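Local atomic coordinates of SUBA (Escherichia coli, PDB entry 2IY9), a protein that cleaves the host endoplasmic reticulum chaperone BiP as the serine protease subunit of an AB5 toxin, provoking ER stress and cell death. Residues Pro24-Ala29 and Gln254-Leu259; Ile30-Thr35 and Leu321-Ala326; Ser38-Asn43 and Met285-Pro290; Ile177-Gly182 and Trp198-His203; Val215-Ala220 and Glu296-Leu301. One frame throughout, in Å; residues are numbered along the deposited sequence.

Interaction 1. Residues Pro24-Ala29 and Gln254-Leu259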
# COMPACT_ATOMS: atom_id res chain seq x y z
N PRO A 24 -11.30 -14.35 -1.81
CA PRO A 24 -10.01 -14.84 -2.34
C PRO A 24 -9.16 -15.61 -1.33
O PRO A 24 -9.36 -15.49 -0.13
CB PRO A 24 -9.29 -13.56 -2.77
CG PRO A 24 -9.99 -12.46 -2.07
CD PRO A 24 -11.39 -12.88 -1.85
N TRP A 25 -8.21 -16.40 -1.85
CA TRP A 25 -7.34 -17.23 -1.02
C TRP A 25 -6.69 -16.51 0.15
O TRP A 25 -6.54 -17.08 1.23
CB TRP A 25 -6.26 -17.89 -1.89
CG TRP A 25 -5.16 -16.98 -2.40
CD1 TRP A 25 -5.10 -16.38 -3.63
CD2 TRP A 25 -3.96 -16.59 -1.70
NE1 TRP A 25 -3.94 -15.64 -3.74
CE2 TRP A 25 -3.23 -15.75 -2.57
CE3 TRP A 25 -3.44 -16.86 -0.43
CZ2 TRP A 25 -1.99 -15.18 -2.21
CZ3 TRP A 25 -2.21 -16.29 -0.07
CH2 TRP A 25 -1.50 -15.47 -0.96
N TYR A 26 -6.33 -15.24 -0.05
CA TYR A 26 -5.54 -14.53 0.96
C TYR A 26 -6.30 -14.06 2.19
O TYR A 26 -5.69 -13.73 3.21
CB TYR A 26 -4.73 -13.38 0.33
CG TYR A 26 -5.53 -12.37 -0.47
CD1 TYR A 26 -6.07 -11.23 0.13
CD2 TYR A 26 -5.71 -12.54 -1.84
CE1 TYR A 26 -6.78 -10.29 -0.61
CE2 TYR A 26 -6.43 -11.59 -2.61
CZ TYR A 26 -6.96 -10.48 -1.98
OH TYR A 26 -7.67 -9.55 -2.71
N PHE A 27 -7.63 -14.06 2.13
CA PHE A 27 -8.42 -13.71 3.31
C PHE A 27 -8.16 -14.68 4.47
O PHE A 27 -7.75 -14.26 5.55
CB PHE A 27 -9.92 -13.62 2.97
CG PHE A 27 -10.34 -12.25 2.45
CD1 PHE A 27 -9.65 -11.63 1.40
CD2 PHE A 27 -11.44 -11.60 2.98
CE1 PHE A 27 -10.04 -10.37 0.92
CE2 PHE A 27 -11.84 -10.34 2.50
CZ PHE A 27 -11.14 -9.73 1.48
N ASP A 28 -8.34 -15.99 4.24
CA ASP A 28 -8.04 -16.97 5.27
C ASP A 28 -6.54 -17.00 5.60
O ASP A 28 -6.15 -17.14 6.77
CB ASP A 28 -8.56 -18.35 4.86
CG ASP A 28 -10.06 -18.51 5.08
OD1 ASP A 28 -10.71 -17.58 5.62
OD2 ASP A 28 -10.61 -19.57 4.73
N ALA A 29 -5.69 -16.81 4.59
CA ALA A 29 -4.23 -16.87 4.78
C ALA A 29 -3.73 -15.81 5.76
O ALA A 29 -2.82 -16.08 6.56
CB ALA A 29 -3.50 -16.76 3.44
N GLN A 254 0.46 -13.03 -5.06
CA GLN A 254 0.39 -13.94 -6.23
C GLN A 254 -1.05 -14.39 -6.48
O GLN A 254 -1.78 -14.68 -5.54
CB GLN A 254 1.27 -15.16 -5.99
CG GLN A 254 1.50 -16.00 -7.22
CD GLN A 254 2.28 -17.24 -6.89
OE1 GLN A 254 1.76 -18.15 -6.26
NE2 GLN A 254 3.54 -17.27 -7.29
N ASN A 255 -1.44 -14.46 -7.76
CA ASN A 255 -2.76 -14.98 -8.13
C ASN A 255 -3.82 -14.10 -7.48
O ASN A 255 -4.70 -14.58 -6.76
CB ASN A 255 -2.90 -16.44 -7.65
CG ASN A 255 -4.14 -17.13 -8.20
OD1 ASN A 255 -4.59 -16.82 -9.31
ND2 ASN A 255 -4.67 -18.11 -7.45
N ILE A 256 -3.69 -12.79 -7.69
CA ILE A 256 -4.60 -11.82 -7.08
C ILE A 256 -5.58 -11.28 -8.13
O ILE A 256 -5.16 -10.71 -9.14
CB ILE A 256 -3.83 -10.63 -6.44
CG1 ILE A 256 -2.69 -11.10 -5.50
CG2 ILE A 256 -4.80 -9.65 -5.77
CD1 ILE A 256 -3.14 -11.80 -4.17
N THR A 257 -6.87 -11.47 -7.89
CA THR A 257 -7.91 -11.00 -8.82
C THR A 257 -8.25 -9.53 -8.51
O THR A 257 -8.36 -9.16 -7.34
CB THR A 257 -9.17 -11.90 -8.74
OG1 THR A 257 -8.79 -13.28 -8.91
CG2 THR A 257 -10.16 -11.54 -9.82
N PHE A 258 -8.39 -8.71 -9.54
CA PHE A 258 -8.65 -7.27 -9.37
C PHE A 258 -9.64 -6.73 -10.41
O PHE A 258 -9.94 -7.38 -11.41
CB PHE A 258 -7.34 -6.48 -9.43
CG PHE A 258 -6.56 -6.70 -10.70
CD1 PHE A 258 -6.94 -6.10 -11.90
CD2 PHE A 258 -5.44 -7.53 -10.69
CE1 PHE A 258 -6.22 -6.32 -13.07
CE2 PHE A 258 -4.71 -7.75 -11.85
CZ PHE A 258 -5.10 -7.14 -13.05
N LEU A 259 -10.14 -5.52 -10.16
CA LEU A 259 -11.11 -4.86 -11.02
C LEU A 259 -10.44 -4.00 -12.10
O LEU A 259 -9.44 -3.32 -11.84
CB LEU A 259 -12.02 -3.96 -10.17
CG LEU A 259 -13.22 -3.28 -10.82
CD1 LEU A 259 -14.22 -4.33 -11.29
CD2 LEU A 259 -13.87 -2.29 -9.85
O HOH W 1 -8.95 -10.42 -4.88

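Interaction 2. Residues Ile30-Thr35 and Leu321-Ala326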
# COMPACT_ATOMS: atom_id res chain seq x y z
N ILE A 30 -4.35 -14.63 5.74
CA ILE A 30 -3.94 -13.56 6.65
C ILE A 30 -4.86 -13.36 7.86
O ILE A 30 -4.62 -12.46 8.69
CB ILE A 30 -3.73 -12.21 5.90
CG1 ILE A 30 -5.07 -11.59 5.49
CG2 ILE A 30 -2.83 -12.42 4.71
CD1 ILE A 30 -4.96 -10.16 4.98
N GLY A 31 -5.89 -14.20 7.99
CA GLY A 31 -6.77 -14.15 9.15
C GLY A 31 -7.82 -13.04 9.07
O GLY A 31 -8.27 -12.52 10.10
N LEU A 32 -8.21 -12.70 7.85
CA LEU A 32 -9.22 -11.68 7.62
C LEU A 32 -10.58 -12.36 7.62
O LEU A 32 -11.24 -12.46 6.59
CB LEU A 32 -8.96 -10.92 6.30
CG LEU A 32 -9.49 -9.50 6.08
CD1 LEU A 32 -8.83 -8.50 7.00
CD2 LEU A 32 -9.27 -9.09 4.62
N THR A 33 -10.95 -12.84 8.80
CA THR A 33 -12.17 -13.60 9.04
C THR A 33 -13.31 -12.67 9.47
O THR A 33 -13.10 -11.49 9.76
CB THR A 33 -11.97 -14.64 10.17
OG1 THR A 33 -11.67 -13.96 11.40
CG2 THR A 33 -10.84 -15.61 9.82
N GLU A 34 -14.51 -13.24 9.54
CA GLU A 34 -15.70 -12.51 9.97
C GLU A 34 -15.49 -11.88 11.34
O GLU A 34 -15.80 -10.71 11.53
CB GLU A 34 -16.92 -13.44 9.99
CG GLU A 34 -17.11 -14.26 8.71
CD GLU A 34 -16.08 -15.38 8.55
OE1 GLU A 34 -15.94 -16.21 9.48
OE2 GLU A 34 -15.41 -15.44 7.48
N THR A 35 -14.96 -12.65 12.30
CA THR A 35 -14.79 -12.15 13.67
C THR A 35 -13.73 -11.05 13.76
O THR A 35 -13.84 -10.15 14.59
CB THR A 35 -14.47 -13.27 14.70
OG1 THR A 35 -13.13 -13.73 14.53
CG2 THR A 35 -15.42 -14.44 14.57
N LEU A 321 2.49 -10.46 6.94
CA LEU A 321 1.22 -9.84 7.31
C LEU A 321 0.28 -10.83 7.99
O LEU A 321 -0.05 -11.88 7.44
CB LEU A 321 0.55 -9.26 6.06
CG LEU A 321 -0.82 -8.61 6.28
CD1 LEU A 321 -0.69 -7.38 7.17
CD2 LEU A 321 -1.51 -8.27 4.95
N ASN A 322 -0.14 -10.47 9.21
CA ASN A 322 -1.17 -11.19 9.93
C ASN A 322 -2.24 -10.18 10.32
O ASN A 322 -2.06 -9.41 11.27
CB ASN A 322 -0.61 -11.86 11.19
CG ASN A 322 -1.66 -12.68 11.94
OD1 ASN A 322 -2.87 -12.49 11.78
ND2 ASN A 322 -1.18 -13.62 12.77
N ALA A 323 -3.33 -10.17 9.55
CA ALA A 323 -4.42 -9.20 9.72
C ALA A 323 -5.21 -9.45 10.99
O ALA A 323 -5.63 -8.49 11.65
CB ALA A 323 -5.34 -9.21 8.52
N GLU A 324 -5.41 -10.72 11.33
CA GLU A 324 -6.15 -11.09 12.53
C GLU A 324 -5.49 -10.47 13.76
O GLU A 324 -6.16 -9.80 14.55
CB GLU A 324 -6.27 -12.62 12.68
CG GLU A 324 -6.83 -13.05 14.05
CD GLU A 324 -6.86 -14.56 14.22
OE1 GLU A 324 -5.92 -15.12 14.82
OE2 GLU A 324 -7.83 -15.19 13.74
N LYS A 325 -4.19 -10.69 13.90
CA LYS A 325 -3.43 -10.15 15.01
C LYS A 325 -3.31 -8.62 14.97
O LYS A 325 -3.49 -7.97 16.00
CB LYS A 325 -2.06 -10.83 15.08
CG LYS A 325 -1.27 -10.57 16.36
CD LYS A 325 -1.87 -11.27 17.58
CE LYS A 325 -0.93 -11.19 18.78
NZ LYS A 325 -0.38 -9.81 18.97
N ALA A 326 -3.01 -8.05 13.80
CA ALA A 326 -2.93 -6.59 13.65
C ALA A 326 -4.22 -5.89 14.07
O ALA A 326 -4.19 -4.93 14.85
CB ALA A 326 -2.55 -6.20 12.21

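Interaction 3. Residues Ser38-Asn43 and Met285-Pro290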
# COMPACT_ATOMS: atom_id res chain seq x y z
N SER A 38 -15.46 -7.93 12.50
CA SER A 38 -16.43 -7.47 13.50
C SER A 38 -15.83 -6.49 14.50
O SER A 38 -16.55 -5.67 15.08
CB SER A 38 -17.03 -8.68 14.24
OG SER A 38 -16.10 -9.20 15.18
N LEU A 39 -14.51 -6.56 14.69
CA LEU A 39 -13.78 -5.68 15.61
C LEU A 39 -13.57 -4.25 15.10
O LEU A 39 -13.18 -3.36 15.87
CB LEU A 39 -12.41 -6.29 15.95
CG LEU A 39 -12.35 -7.74 16.44
CD1 LEU A 39 -10.92 -8.13 16.75
CD2 LEU A 39 -13.24 -7.95 17.65
N THR A 40 -13.79 -4.02 13.80
CA THR A 40 -13.62 -2.70 13.20
C THR A 40 -14.86 -1.82 13.39
O THR A 40 -15.97 -2.33 13.62
CB THR A 40 -13.28 -2.79 11.68
OG1 THR A 40 -14.39 -3.33 10.96
CG2 THR A 40 -12.05 -3.67 11.45
N ASP A 41 -14.66 -0.51 13.30
CA ASP A 41 -15.72 0.48 13.52
C ASP A 41 -16.15 1.07 12.17
O ASP A 41 -15.51 2.00 11.66
CB ASP A 41 -15.23 1.57 14.50
CG ASP A 41 -16.22 2.72 14.67
OD1 ASP A 41 -16.28 3.29 15.78
OD2 ASP A 41 -16.91 3.11 13.70
N LYS A 42 -17.22 0.53 11.60
CA LYS A 42 -17.72 0.96 10.28
C LYS A 42 -18.37 2.35 10.33
O LYS A 42 -18.69 2.94 9.30
CB LYS A 42 -18.69 -0.08 9.69
CG LYS A 42 -20.09 -0.11 10.34
CD LYS A 42 -20.99 -1.20 9.71
CE LYS A 42 -21.42 -0.87 8.28
NZ LYS A 42 -22.05 -2.05 7.57
N ASN A 43 -18.56 2.86 11.54
CA ASN A 43 -19.15 4.17 11.75
C ASN A 43 -18.13 5.30 11.69
O ASN A 43 -18.49 6.47 11.69
CB ASN A 43 -19.92 4.18 13.07
CG ASN A 43 -21.12 3.25 13.04
OD1 ASN A 43 -21.98 3.36 12.16
ND2 ASN A 43 -21.18 2.32 13.99
N MET A 285 -7.63 -1.16 10.69
CA MET A 285 -7.12 -0.74 11.99
C MET A 285 -7.50 0.71 12.31
O MET A 285 -7.98 1.01 13.42
CB MET A 285 -5.61 -0.90 12.04
CG MET A 285 -5.12 -2.32 11.83
SD MET A 285 -3.36 -2.42 11.51
CE MET A 285 -2.62 -1.88 13.04
N THR A 286 -7.31 1.60 11.34
CA THR A 286 -7.53 3.04 11.59
C THR A 286 -8.97 3.35 11.98
O THR A 286 -9.23 4.30 12.72
CB THR A 286 -7.17 3.92 10.37
OG1 THR A 286 -8.07 3.63 9.30
CG2 THR A 286 -5.73 3.68 9.92
N SER A 287 -9.91 2.54 11.48
CA SER A 287 -11.32 2.68 11.84
C SER A 287 -11.51 2.71 13.36
O SER A 287 -12.38 3.43 13.87
CB SER A 287 -12.18 1.58 11.20
OG SER A 287 -12.09 0.33 11.89
N CYS A 288 -10.66 1.96 14.07
CA CYS A 288 -10.74 1.82 15.54
C CYS A 288 -10.19 3.00 16.33
O CYS A 288 -10.58 3.23 17.48
CB CYS A 288 -10.07 0.52 15.98
SG CYS A 288 -11.02 -0.89 15.42
N ASN A 289 -9.26 3.74 15.72
CA ASN A 289 -8.77 5.00 16.29
C ASN A 289 -8.02 5.79 15.23
O ASN A 289 -6.81 5.62 15.06
CB ASN A 289 -7.89 4.78 17.52
CG ASN A 289 -7.41 6.10 18.14
OD1 ASN A 289 -7.95 7.18 17.86
ND2 ASN A 289 -6.39 6.02 18.97
N PRO A 290 -8.75 6.66 14.51
CA PRO A 290 -8.15 7.44 13.42
C PRO A 290 -7.20 8.52 13.93
O PRO A 290 -6.37 9.03 13.16
CB PRO A 290 -9.36 8.07 12.74
CG PRO A 290 -10.42 8.10 13.80
CD PRO A 290 -10.20 6.90 14.63
O HOH W 2 -13.64 4.37 16.10

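Interaction 4. Residues Ile177-Gly182 and Trp198-His203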
# COMPACT_ATOMS: atom_id res chain seq x y z
N ILE A 177 2.86 5.93 4.74
CA ILE A 177 2.95 5.61 3.32
C ILE A 177 3.25 4.13 3.18
O ILE A 177 4.25 3.62 3.72
CB ILE A 177 4.02 6.44 2.60
CG1 ILE A 177 3.57 7.90 2.56
CG2 ILE A 177 4.25 5.91 1.19
CD1 ILE A 177 4.56 8.80 1.88
N VAL A 178 2.36 3.44 2.49
CA VAL A 178 2.53 2.03 2.21
C VAL A 178 3.04 1.94 0.78
O VAL A 178 2.35 2.32 -0.17
CB VAL A 178 1.21 1.25 2.41
CG1 VAL A 178 1.47 -0.26 2.36
CG2 VAL A 178 0.58 1.64 3.76
N ALA A 179 4.29 1.47 0.65
CA ALA A 179 5.05 1.55 -0.60
C ALA A 179 5.54 0.19 -1.09
O ALA A 179 6.22 -0.52 -0.36
CB ALA A 179 6.21 2.49 -0.43
N ALA A 180 5.21 -0.15 -2.34
CA ALA A 180 5.69 -1.38 -2.98
C ALA A 180 7.20 -1.29 -3.19
O ALA A 180 7.70 -0.22 -3.56
CB ALA A 180 4.99 -1.58 -4.33
N VAL A 181 7.91 -2.39 -2.96
CA VAL A 181 9.37 -2.40 -3.17
C VAL A 181 9.73 -2.63 -4.64
O VAL A 181 10.89 -2.53 -5.03
CB VAL A 181 10.12 -3.40 -2.24
CG1 VAL A 181 9.95 -2.99 -0.79
CG2 VAL A 181 9.67 -4.84 -2.47
N GLY A 182 8.72 -2.95 -5.45
CA GLY A 182 8.91 -3.09 -6.90
C GLY A 182 9.07 -4.52 -7.36
O GLY A 182 9.35 -5.42 -6.57
N TRP A 198 11.27 4.56 -5.33
CA TRP A 198 10.90 5.49 -4.27
C TRP A 198 9.37 5.59 -4.19
O TRP A 198 8.71 5.52 -5.22
CB TRP A 198 11.51 6.88 -4.56
CG TRP A 198 12.99 6.91 -4.24
CD1 TRP A 198 14.01 6.48 -5.04
CD2 TRP A 198 13.60 7.39 -3.03
NE1 TRP A 198 15.22 6.66 -4.40
CE2 TRP A 198 15.00 7.21 -3.17
CE3 TRP A 198 13.11 7.95 -1.85
CZ2 TRP A 198 15.90 7.57 -2.16
CZ3 TRP A 198 14.00 8.32 -0.85
CH2 TRP A 198 15.39 8.11 -1.01
N PRO A 199 8.80 5.79 -2.98
CA PRO A 199 9.49 6.04 -1.71
C PRO A 199 9.97 4.82 -0.93
O PRO A 199 10.52 4.99 0.15
CB PRO A 199 8.43 6.78 -0.87
CG PRO A 199 7.12 6.27 -1.40
CD PRO A 199 7.33 5.82 -2.82
N ALA A 200 9.79 3.60 -1.45
CA ALA A 200 10.32 2.43 -0.74
C ALA A 200 11.84 2.56 -0.48
O ALA A 200 12.34 2.09 0.54
CB ALA A 200 10.00 1.14 -1.49
N ALA A 201 12.55 3.23 -1.39
CA ALA A 201 14.02 3.36 -1.32
C ALA A 201 14.50 4.29 -0.19
O ALA A 201 15.70 4.35 0.10
CB ALA A 201 14.57 3.83 -2.64
N TYR A 202 13.57 5.02 0.43
CA TYR A 202 13.88 5.82 1.60
C TYR A 202 14.61 4.92 2.60
O TYR A 202 14.11 3.84 2.95
CB TYR A 202 12.61 6.42 2.21
CG TYR A 202 12.83 7.33 3.41
CD1 TYR A 202 13.74 8.39 3.35
CD2 TYR A 202 12.10 7.14 4.59
CE1 TYR A 202 13.94 9.23 4.46
CE2 TYR A 202 12.29 7.97 5.69
CZ TYR A 202 13.22 9.01 5.62
OH TYR A 202 13.40 9.83 6.70
N HIS A 203 15.80 5.36 3.01
CA HIS A 203 16.70 4.51 3.79
C HIS A 203 17.37 5.30 4.91
O HIS A 203 18.59 5.47 4.91
CB HIS A 203 17.74 3.88 2.87
CG HIS A 203 18.39 2.65 3.43
ND1 HIS A 203 17.70 1.48 3.65
CD2 HIS A 203 19.68 2.40 3.77
CE1 HIS A 203 18.53 0.56 4.12
NE2 HIS A 203 19.73 1.09 4.20
O HOH W 3 7.88 2.66 -3.68

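Interaction 5. Residues Val215-Ala220 and Glu296-Leu301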
# COMPACT_ATOMS: atom_id res chain seq x y z
N VAL A 215 7.24 5.32 6.25
CA VAL A 215 7.11 4.39 5.11
C VAL A 215 7.06 2.93 5.60
O VAL A 215 7.86 2.53 6.44
CB VAL A 215 8.27 4.57 4.10
CG1 VAL A 215 8.11 3.64 2.87
CG2 VAL A 215 8.37 6.04 3.63
N ILE A 216 6.12 2.15 5.05
CA ILE A 216 6.05 0.71 5.25
C ILE A 216 6.27 0.06 3.89
O ILE A 216 5.46 0.23 2.97
CB ILE A 216 4.70 0.28 5.87
CG1 ILE A 216 4.53 0.89 7.27
CG2 ILE A 216 4.61 -1.25 5.96
CD1 ILE A 216 3.13 0.74 7.84
N ARG A 217 7.39 -0.64 3.76
CA ARG A 217 7.88 -1.18 2.48
C ARG A 217 7.42 -2.62 2.36
O ARG A 217 7.74 -3.44 3.21
CB ARG A 217 9.41 -1.12 2.41
CG ARG A 217 9.99 0.29 2.53
CD ARG A 217 11.40 0.30 3.15
NE ARG A 217 11.80 1.69 3.41
CZ ARG A 217 11.53 2.34 4.53
NH1 ARG A 217 10.89 1.71 5.52
NH2 ARG A 217 11.90 3.60 4.68
N VAL A 218 6.69 -2.92 1.29
CA VAL A 218 5.98 -4.18 1.17
C VAL A 218 6.52 -5.06 0.03
O VAL A 218 6.63 -4.61 -1.11
CB VAL A 218 4.45 -3.94 0.99
CG1 VAL A 218 3.69 -5.27 0.82
CG2 VAL A 218 3.86 -3.14 2.18
N ALA A 219 6.87 -6.31 0.37
CA ALA A 219 7.22 -7.35 -0.62
C ALA A 219 6.06 -8.33 -0.85
O ALA A 219 5.14 -8.41 -0.03
CB ALA A 219 8.46 -8.11 -0.17
N ALA A 220 6.14 -9.11 -1.94
CA ALA A 220 5.02 -9.96 -2.38
C ALA A 220 5.29 -11.45 -2.17
O ALA A 220 6.37 -11.95 -2.54
CB ALA A 220 4.71 -9.70 -3.84
N GLU A 296 2.32 4.34 16.19
CA GLU A 296 1.54 3.27 16.83
C GLU A 296 0.93 2.30 15.81
O GLU A 296 0.97 1.09 16.01
CB GLU A 296 0.46 3.82 17.77
CG GLU A 296 -0.23 2.70 18.58
CD GLU A 296 -1.53 3.11 19.26
OE1 GLU A 296 -1.86 4.32 19.31
OE2 GLU A 296 -2.24 2.19 19.76
N LEU A 297 0.34 2.84 14.74
CA LEU A 297 -0.19 2.00 13.66
C LEU A 297 0.91 1.13 13.05
O LEU A 297 0.74 -0.09 12.93
CB LEU A 297 -0.84 2.87 12.57
CG LEU A 297 -2.30 3.28 12.82
CD1 LEU A 297 -2.64 4.50 11.97
CD2 LEU A 297 -3.23 2.11 12.48
N LYS A 298 2.04 1.75 12.69
CA LYS A 298 3.15 1.01 12.09
C LYS A 298 3.68 -0.08 13.04
O LYS A 298 3.84 -1.24 12.62
CB LYS A 298 4.28 1.95 11.68
CG LYS A 298 5.49 1.23 11.06
CD LYS A 298 6.43 2.20 10.34
CE LYS A 298 7.65 1.46 9.83
NZ LYS A 298 8.58 2.37 9.13
N ARG A 299 3.94 0.30 14.29
CA ARG A 299 4.39 -0.65 15.31
C ARG A 299 3.43 -1.83 15.48
O ARG A 299 3.86 -2.98 15.49
CB ARG A 299 4.59 0.08 16.66
CG ARG A 299 5.11 -0.81 17.78
CD ARG A 299 5.26 -0.04 19.10
NE ARG A 299 3.98 0.45 19.61
CZ ARG A 299 3.62 1.74 19.69
NH1 ARG A 299 4.45 2.70 19.30
NH2 ARG A 299 2.43 2.07 20.17
N THR A 300 2.13 -1.57 15.63
CA THR A 300 1.18 -2.66 15.81
C THR A 300 1.18 -3.59 14.59
O THR A 300 1.19 -4.80 14.75
CB THR A 300 -0.23 -2.17 16.16
OG1 THR A 300 -0.18 -1.41 17.38
CG2 THR A 300 -1.19 -3.35 16.34
N LEU A 301 1.22 -3.03 13.39
CA LEU A 301 1.30 -3.85 12.17
C LEU A 301 2.52 -4.77 12.18
O LEU A 301 2.41 -5.98 11.95
CB LEU A 301 1.33 -2.99 10.91
CG LEU A 301 1.26 -3.79 9.60
CD1 LEU A 301 -0.16 -4.32 9.35
CD2 LEU A 301 1.73 -2.94 8.43

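Interaction 1. Residues Pro24-Ala29 and Gln254-Leu259
Trp25 and Tyr26 both set CG between the backbone N and the carbonyl carbon, at chi1 72° and 54°; the indole then reaches the backbone of Gln254 and Asn255, and both rings reach Ile256. The two rings do different work. Trp25 presents the pyrrole edge of its indole to two consecutive backbone carbonyls. NE1 donates to Gln254 O at 3.0 Å, meeting that carbonyl almost head-on, with the oxygen tilted slightly out of the ring plane. The same N-H, aimed between the two oxygens, also makes a weak bond to Asn255 O, which lies in the ring plane, at 3.3 Å from NE1. One N-H is therefore shared unequally. CB of Tyr26 lies on one face of the indole.

Asn255 and Ile256 both face Gly268 in a G1 beta bulge, at the start of the two-stranded antiparallel sheet formed by strands 256-259 and 265-268. Ile256 crosses both aromatic side chains at about a right angle. Its CD1 lies 3.5 Å from CD2 of Tyr26 and 4.1 Å from CZ2 of Trp25. Leu96 of helix 84-98 and Ile277 of helix 271-288 also touch Tyr26 and Ile256, so this part of the contact is buried. A water joins the far end of the Tyr26 ring to the strand. It donates to Tyr26 OH at 2.7 Å and to Thr257 O at 2.8 Å.

Interaction 2. Residues Ile30-Thr35 and Leu321-Ala326
Ala323 is the small bump at the centre of this contact. Its CB fits against Ile30 and Leu32, 3.7 Å from Ile30 CD1 and 3.9 Å from Leu32 CD1. Ile30 can reach it because CG1 stands between the backbone N and the carbonyl carbon (chi1 74°), and the chain runs on extended to CD1. That methyl also meets CD2 of Leu321, 3.9 Å away, so Ile30 packs against both Leu321 and Ala323. Val281 of helix 271-288 touches Leu321 and Ala323 as well.

Gly31 provides the hollow. Glu324 sets its CB 3.3 Å from Gly31 O and packs over the glycine CA. Gly31 has positive phi and no side chain, and the CA atoms of Gly31 and Glu324 come within 4.6 Å of each other.

The carbonyl of Ile30 sits over the start of the helix. Ile30 O accepts from Ala323 N at 2.8 Å and from Glu324 N at 3.3 Å, with both donors in the carbonyl plane. Asn322 deals with the next amide: its OD1 takes Lys325 N in a nearly straight bond, with the donor well above the side-chain carbonyl plane. Two first-turn amides of helix 323-331, in the A2 domain, are thus held from another part of the chain. The site joins a Schellman motif at Gly31, closing helix 25-30, to an Asn N-cap at Asn322.

Interaction 3. Residues Ser38-Asn43 and Met285-Pro290
Ser287, Asp41 and Cys288 carry most of this surface contact. It joins the last turn of helix 271-288 to the loop between helix 34-38 and strand 47-52. The helix carries Ser272, inferred to be the charge-relay serine of this subtilase fold, in its first turn.

Ser287 points its side chain at the loop. OG lies between the backbone N and the carbonyl carbon (chi1 78°) and accepts from Asp41 N at 3.0 Å, with an N-H...O angle of 159°. The same hydroxyl is bonded to Ala284 O in the preceding turn, so it links the helix backbone to the loop backbone. Thr40 CB presses close to it, 3.3 Å from Ser287 OG. The OG1 of Thr40 is turned to Met37 O instead.

Asp41 and Ser287 pack against each other's backbone. The CB of Asp41 is 3.5 Å from Ser287 O, while Ser287 CB comes 3.4 Å from Asp41 O. OD2 of the Asp41 carboxylate takes a weak bond from Asn43 N within the loop.

Cys288 belongs to the disulfide with Cys331, which ties this helix end to helix 323-331. Its sulfur also faces the loop, with SG 3.3 Å from Leu39 O. A water closes the polar edge, donating to Asp41 OD1 at 2.9 Å and to Ser287 O at 2.7 Å.

Interaction 4. Residues Ile177-Gly182 and Trp198-His203
Ala180 O and Ala200 N are joined by one water, which donates to the carbonyl at 2.9 Å and accepts from the amide at 3.1 Å. It is the polar link in an otherwise apolar contact. The carbonyl ends strand 176-180 of the central parallel sheet. The amide belongs to a type I turn from Pro199 to Tyr202, in the long loop leading to helix 207-211. The turn is closed by Tyr202 N bonding to Pro199 O, and a cis peptide precedes Pro199.

Pro199 puts its ring against the strand. The ring carbon CG touches Ile177 CG2 at 3.9 Å and Ala179 CB at 4.0 Å. These two strand residues both point toward the turn. Ile177 crosses the proline at about a right angle and offers CG2, the branch anti to its own backbone N. Leu166 and Met169 of helix 160-172 also touch this isoleucine.

The CB of Ala180 points away from the turn, and its methyl touches Thr271 and Thr275 of helix 271-288. Its side chain is about 5 Å from that of Ser272, the inferred charge-relay serine. The turn therefore packs behind a strand end that borders the active site. Ala200 has the most surface buried by this contact. Its methyl lies between Ala179 and Val181, and comes within 3.4 Å of Ala180 O, measured from Ala200 CB.

Interaction 5. Residues Val215-Ala220 and Glu296-Leu301
Val215 meets the helix through its backbone. Its carbonyl oxygen accepts from Lys298 NZ at 2.8 Å, with the donor tilted 32° from the carbonyl plane. The lysine gets there fully stretched, CG anti to the backbone N (chi1 179°) and every later bond extended. Its NZ also bonds to Asp213 O just before the strand.

Ile216 points into the contact and lies alongside the lysine chain, running the opposite way. CG1 rests 3.8 Å from Lys298 CD. Beyond it, Ile216 CD1 meets CD2 of Leu301 at 4.0 Å.

Arg217 brings NH1 to 4.3 Å from Lys298 NZ. Salt bridges from Arg217 to Asp248 and Asp213 probably offset the like charges.

The segments of strand and helix run 30° from parallel, their axes 10.2 Å apart. Helix 294-304 packs against one side of the parallel sheet of this subtilase fold, where helix 271-288 also touches Ile216. Strands 176-180 and 249-252 are the neighbours of strand 215-221.

Interactions 4 and 5 meet in the central parallel sheet, on adjacent strands 176-180 and 215-221, with centres 11 Å apart. Interaction 4 closes in the chain before interaction 5 opens. The other three tie the N-terminal residues 24-43 to the C-terminal part. Interactions 1 and 2 follow each other through helices 25-30 and 34-38, their centres 14 Å apart. Interaction 2 encloses interactions 3, 4 and 5 along the chain. Met285 of interaction 3 packs on Ala326 of interaction 2 and on Thr300 of interaction 5, joining helices 271-288, 294-304 and 323-331. The start of the A2 domain is thereby packed onto the protease body.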